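Local coordinates for single-stranded DNA-binding protein WHY3, chloroplastic (Arabidopsis thaliana, PDB 4KOQ) that binds single-stranded DNA as a homotetramer, guarding plastid genome stability against illegitimate recombination and, in the nucleus, repressing transcription of a kinesin gene, at residues 113-125 / 134-147. Sequence-based numbering, arbitrary orientation.
Sequences PDGSGRFFNLSVQ and SVYIPITKAEFAVL
Arg118 and Ile139 trade backbone hydrogen bonds in both directions, N of Arg118 reaching O of Ile139 at 2.7 Å, and Phe120 with Ile137 and Leu122 with Val135 repeat the pattern. This ladder joins strands 117-125 and 134-140 into an antiparallel beta hairpin of the Whirly domain, with strand 131-140 outermost in one of the chain's two four-stranded antiparallel sheets. Side chain joins backbone at Asn121: its ND2 gives one nearly straight bond to Ser134 OG (2.9 Å), which lies in the amide plane, and a second to Val135 O at 3.1 Å, approaching from above that carbonyl's plane. Val135 O thus accepts from both ND2 and Leu122 N. Held by two bonds, the amide lies flat on the Tyr136 ring, planes 6° apart, with ND2 over the ring centre. With an alanine at Asn121 the amide is gone, and Ser134 OG would probably lose this donor while the Tyr136 ring, no longer stacked, is likely to turn more freely. The Phe119 ring lies nearly parallel to the Tyr136 ring but slid well aside, CE2 3.3 Å from Tyr136 CD2, while its edge meets Pro138 CA.

On the other side of the sheet, Phe120, Leu122, Val135 and Ile137 pack on Phe51 of strand 39-56, joining the two sheets. Phe120 CD1 also touches Ile139 CG1 at 3.5 Å. Thr140, the N-cap of helix 141-158, and Glu143 form a capping box, and the helix turns Phe144 back toward strand 117-125. Phe120 CZ meets the edge of the Phe144 ring. Beyond its bend at chi2, Arg118 hydrogen-bonds through NH2 and NH1 to the carbonyl oxygens of Gly82 and Glu85. Its chi1 of -60° sets CG over the Phe144 face, a CH-pi contact 3.8 Å from the ring centroid.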
loop_
_atom_site.group_PDB
_atom_site.type_symbol
_atom_site.label_atom_id
_atom_site.label_comp_id
_atom_site.label_asym_id
_atom_site.label_seq_id
_atom_site.Cartn_x
_atom_site.Cartn_y
_atom_site.Cartn_z
ATOM N N PRO A 113 28.650 -1.276 2.060
ATOM C CA PRO A 113 29.493 -2.260 1.366
ATOM C C PRO A 113 29.259 -3.685 1.843
ATOM O O PRO A 113 29.675 -4.629 1.167
ATOM C CB PRO A 113 30.911 -1.814 1.718
ATOM C CG PRO A 113 30.768 -1.149 3.033
ATOM C CD PRO A 113 29.446 -0.432 2.968
ATOM N N ASP A 114 28.596 -3.838 2.983
ATOM C CA ASP A 114 28.327 -5.165 3.520
ATOM C C ASP A 114 26.854 -5.553 3.453
ATOM O O ASP A 114 26.466 -6.580 4.011
ATOM C CB ASP A 114 28.832 -5.260 4.961
ATOM C CG ASP A 114 28.353 -4.113 5.815
ATOM O OD1 ASP A 114 27.403 -3.416 5.389
ATOM O OD2 ASP A 114 28.921 -3.912 6.909
ATOM N N GLY A 115 26.034 -4.749 2.774
ATOM C CA GLY A 115 24.620 -5.088 2.572
ATOM C C GLY A 115 23.698 -4.666 3.714
ATOM O O GLY A 115 22.504 -4.996 3.740
ATOM N N SER A 116 24.257 -3.927 4.660
ATOM C CA SER A 116 23.577 -3.637 5.908
ATOM C C SER A 116 22.761 -2.341 5.851
ATOM O O SER A 116 22.300 -1.863 6.880
ATOM C CB SER A 116 24.616 -3.491 7.003
ATOM O OG SER A 116 25.545 -2.498 6.618
ATOM N N GLY A 117 22.572 -1.762 4.675
ATOM C CA GLY A 117 21.782 -0.534 4.618
ATOM C C GLY A 117 22.279 0.451 3.600
ATOM O O GLY A 117 22.834 0.045 2.572
ATOM N N ARG A 118 22.043 1.737 3.860
ATOM C CA ARG A 118 22.314 2.796 2.877
ATOM C C ARG A 118 23.078 3.962 3.503
ATOM O O ARG A 118 22.943 4.262 4.686
ATOM C CB ARG A 118 21.014 3.321 2.261
ATOM C CG ARG A 118 20.174 2.271 1.531
ATOM C CD ARG A 118 20.618 2.101 0.121
ATOM N NE ARG A 118 19.907 1.034 -0.548
ATOM C CZ ARG A 118 20.157 0.631 -1.783
ATOM N NH1 ARG A 118 21.126 1.185 -2.484
ATOM N NH2 ARG A 118 19.459 -0.365 -2.292
ATOM N N PHE A 119 23.852 4.647 2.674
ATOM C CA PHE A 119 24.622 5.797 3.111
ATOM C C PHE A 119 24.038 6.991 2.399
ATOM O O PHE A 119 24.073 7.026 1.188
ATOM C CB PHE A 119 26.090 5.551 2.721
ATOM C CG PHE A 119 27.106 6.301 3.545
ATOM C CD1 PHE A 119 26.945 6.486 4.923
ATOM C CD2 PHE A 119 28.265 6.770 2.952
ATOM C CE1 PHE A 119 27.912 7.161 5.687
ATOM C CE2 PHE A 119 29.235 7.433 3.709
ATOM C CZ PHE A 119 29.054 7.621 5.087
ATOM N N PHE A 120 23.497 7.967 3.130
ATOM C CA PHE A 120 23.013 9.183 2.529
ATOM C C PHE A 120 24.050 10.289 2.682
ATOM O O PHE A 120 24.603 10.497 3.756
ATOM C CB PHE A 120 21.759 9.706 3.236
ATOM C CG PHE A 120 20.481 8.963 2.881
ATOM C CD1 PHE A 120 20.442 7.596 2.829
ATOM C CD2 PHE A 120 19.324 9.679 2.646
ATOM C CE1 PHE A 120 19.233 6.931 2.531
ATOM C CE2 PHE A 120 18.133 9.016 2.369
ATOM C CZ PHE A 120 18.099 7.665 2.331
ATOM N N ASN A 121 24.227 11.069 1.637
ATOM C CA ASN A 121 25.160 12.186 1.736
ATOM C C ASN A 121 24.544 13.410 1.104
ATOM O O ASN A 121 24.116 13.345 -0.031
ATOM C CB ASN A 121 26.444 11.789 1.018
ATOM C CG ASN A 121 27.425 12.945 0.879
ATOM O OD1 ASN A 121 27.976 13.166 -0.187
ATOM N ND2 ASN A 121 27.613 13.695 1.951
ATOM N N LEU A 122 24.473 14.529 1.819
ATOM C CA LEU A 122 24.132 15.786 1.167
ATOM C C LEU A 122 25.350 16.703 1.152
ATOM O O LEU A 122 25.916 16.961 2.213
ATOM C CB LEU A 122 22.987 16.456 1.902
ATOM C CG LEU A 122 22.558 17.837 1.419
ATOM C CD1 LEU A 122 22.145 17.888 -0.035
ATOM C CD2 LEU A 122 21.433 18.374 2.305
ATOM N N SER A 123 25.727 17.187 -0.034
ATOM C CA SER A 123 26.883 18.076 -0.166
ATOM C C SER A 123 26.337 19.337 -0.773
ATOM O O SER A 123 25.666 19.283 -1.783
ATOM C CB SER A 123 27.982 17.412 -1.028
ATOM O OG SER A 123 28.985 18.334 -1.473
ATOM N N VAL A 124 26.597 20.469 -0.127
ATOM C CA VAL A 124 26.133 21.750 -0.618
ATOM C C VAL A 124 27.401 22.568 -0.929
ATOM O O VAL A 124 28.168 22.833 -0.035
ATOM C CB VAL A 124 25.307 22.474 0.441
ATOM C CG1 VAL A 124 24.851 23.814 -0.088
ATOM C CG2 VAL A 124 24.065 21.621 0.886
ATOM N N GLN A 125 27.579 22.943 -2.187
ATOM C CA GLN A 125 28.867 23.395 -2.671
ATOM C C GLN A 125 28.712 24.817 -3.157
ATOM O O GLN A 125 27.880 25.090 -4.017
ATOM C CB GLN A 125 29.343 22.497 -3.807
ATOM C CG GLN A 125 29.429 21.012 -3.435
ATOM C CD GLN A 125 29.485 20.110 -4.656
ATOM O OE1 GLN A 125 29.671 20.580 -5.777
ATOM N NE2 GLN A 125 29.311 18.813 -4.446
ATOM N N SER A 134 29.213 19.105 3.740
ATOM C CA SER A 134 28.815 17.740 3.386
ATOM C C SER A 134 28.433 17.034 4.674
ATOM O O SER A 134 29.163 17.113 5.648
ATOM C CB SER A 134 29.990 17.038 2.682
ATOM O OG SER A 134 29.649 15.818 2.014
ATOM N N VAL A 135 27.253 16.413 4.698
ATOM C CA VAL A 135 26.766 15.688 5.873
ATOM C C VAL A 135 26.457 14.279 5.415
ATOM O O VAL A 135 25.781 14.120 4.405
ATOM C CB VAL A 135 25.469 16.302 6.457
ATOM C CG1 VAL A 135 24.996 15.481 7.676
ATOM C CG2 VAL A 135 25.688 17.739 6.872
ATOM N N TYR A 136 26.973 13.282 6.124
ATOM C CA TYR A 136 26.748 11.873 5.803
ATOM C C TYR A 136 25.987 11.249 6.930
ATOM O O TYR A 136 26.251 11.560 8.110
ATOM C CB TYR A 136 28.073 11.140 5.733
ATOM C CG TYR A 136 28.910 11.490 4.535
ATOM C CD1 TYR A 136 29.744 12.599 4.543
ATOM C CD2 TYR A 136 28.895 10.686 3.409
ATOM C CE1 TYR A 136 30.524 12.905 3.425
ATOM C CE2 TYR A 136 29.646 10.990 2.297
ATOM C CZ TYR A 136 30.476 12.082 2.319
ATOM O OH TYR A 136 31.226 12.374 1.198
ATOM N N ILE A 137 25.087 10.335 6.612
ATOM C CA ILE A 137 24.407 9.594 7.668
ATOM C C ILE A 137 24.148 8.186 7.173
ATOM O O ILE A 137 23.677 7.988 6.067
ATOM C CB ILE A 137 23.158 10.304 8.140
ATOM C CG1 ILE A 137 22.617 9.630 9.420
ATOM C CG2 ILE A 137 22.120 10.331 7.029
ATOM C CD1 ILE A 137 21.386 10.278 10.026
ATOM N N PRO A 138 24.545 7.193 7.954
ATOM C CA PRO A 138 24.222 5.807 7.617
ATOM C C PRO A 138 22.811 5.427 8.067
ATOM O O PRO A 138 22.348 5.840 9.141
ATOM C CB PRO A 138 25.245 5.008 8.429
ATOM C CG PRO A 138 25.509 5.862 9.603
ATOM C CD PRO A 138 25.351 7.293 9.175
ATOM N N ILE A 139 22.145 4.661 7.222
ATOM C CA ILE A 139 20.742 4.274 7.408
ATOM C C ILE A 139 20.758 2.748 7.348
ATOM O O ILE A 139 21.210 2.186 6.346
ATOM C CB ILE A 139 19.893 4.870 6.220
ATOM C CG1 ILE A 139 20.051 6.410 6.125
ATOM C CG2 ILE A 139 18.419 4.557 6.304
ATOM C CD1 ILE A 139 19.590 7.133 7.380
ATOM N N THR A 140 20.284 2.076 8.384
ATOM C CA THR A 140 20.219 0.606 8.366
ATOM C C THR A 140 19.203 0.114 7.380
ATOM O O THR A 140 18.297 0.853 6.977
ATOM C CB THR A 140 19.876 -0.009 9.745
ATOM O OG1 THR A 140 18.541 0.352 10.134
ATOM C CG2 THR A 140 20.891 0.430 10.843
ATOM N N LYS A 141 19.283 -1.175 7.025
ATOM C CA LYS A 141 18.284 -1.788 6.146
ATOM C C LYS A 141 16.863 -1.610 6.729
ATOM O O LYS A 141 15.919 -1.345 5.974
ATOM C CB LYS A 141 18.609 -3.289 5.939
ATOM C CG LYS A 141 17.636 -4.055 5.086
ATOM C CD LYS A 141 18.088 -5.515 4.998
ATOM C CE LYS A 141 17.146 -6.379 4.199
ATOM N NZ LYS A 141 17.460 -7.834 4.443
ATOM N N ALA A 142 16.727 -1.762 8.046
ATOM C CA ALA A 142 15.432 -1.616 8.728
ATOM C C ALA A 142 14.912 -0.191 8.658
ATOM O O ALA A 142 13.741 0.051 8.400
ATOM C CB ALA A 142 15.562 -2.029 10.154
ATOM N N GLU A 143 15.799 0.775 8.858
ATOM C CA GLU A 143 15.408 2.185 8.761
ATOM C C GLU A 143 15.052 2.539 7.324
ATOM O O GLU A 143 14.093 3.274 7.062
ATOM C CB GLU A 143 16.543 3.101 9.289
ATOM C CG GLU A 143 16.725 3.047 10.784
ATOM C CD GLU A 143 18.102 3.508 11.276
ATOM O OE1 GLU A 143 19.074 3.593 10.485
ATOM O OE2 GLU A 143 18.191 3.800 12.477
ATOM N N PHE A 144 15.794 2.008 6.373
ATOM C CA PHE A 144 15.501 2.276 4.977
ATOM C C PHE A 144 14.156 1.655 4.601
ATOM O O PHE A 144 13.395 2.218 3.810
ATOM C CB PHE A 144 16.648 1.817 4.059
ATOM C CG PHE A 144 16.539 2.344 2.662
ATOM C CD1 PHE A 144 16.760 3.690 2.410
ATOM C CD2 PHE A 144 16.246 1.515 1.612
ATOM C CE1 PHE A 144 16.626 4.205 1.096
ATOM C CE2 PHE A 144 16.131 2.021 0.299
ATOM C CZ PHE A 144 16.329 3.367 0.065
ATOM N N ALA A 145 13.831 0.489 5.163
ATOM C CA ALA A 145 12.532 -0.136 4.891
ATOM C C ALA A 145 11.338 0.716 5.367
ATOM O O ALA A 145 10.270 0.733 4.716
ATOM C CB ALA A 145 12.445 -1.576 5.545
ATOM N N VAL A 146 11.521 1.384 6.495
ATOM C CA VAL A 146 10.536 2.313 7.024
ATOM C C VAL A 146 10.357 3.423 5.983
ATOM O O VAL A 146 9.230 3.796 5.649
ATOM C CB VAL A 146 10.971 2.921 8.338
ATOM C CG1 VAL A 146 10.008 4.038 8.799
ATOM C CG2 VAL A 146 11.028 1.846 9.423
ATOM N N LEU A 147 11.466 3.976 5.499
ATOM C CA LEU A 147 11.369 5.002 4.419
ATOM C C LEU A 147 10.665 4.518 3.172
ATOM O O LEU A 147 9.787 5.213 2.628
ATOM C CB LEU A 147 12.754 5.565 4.055
ATOM C CG LEU A 147 13.539 6.204 5.182
ATOM C CD1 LEU A 147 14.879 6.810 4.711
ATOM C CD2 LEU A 147 12.711 7.252 5.912
#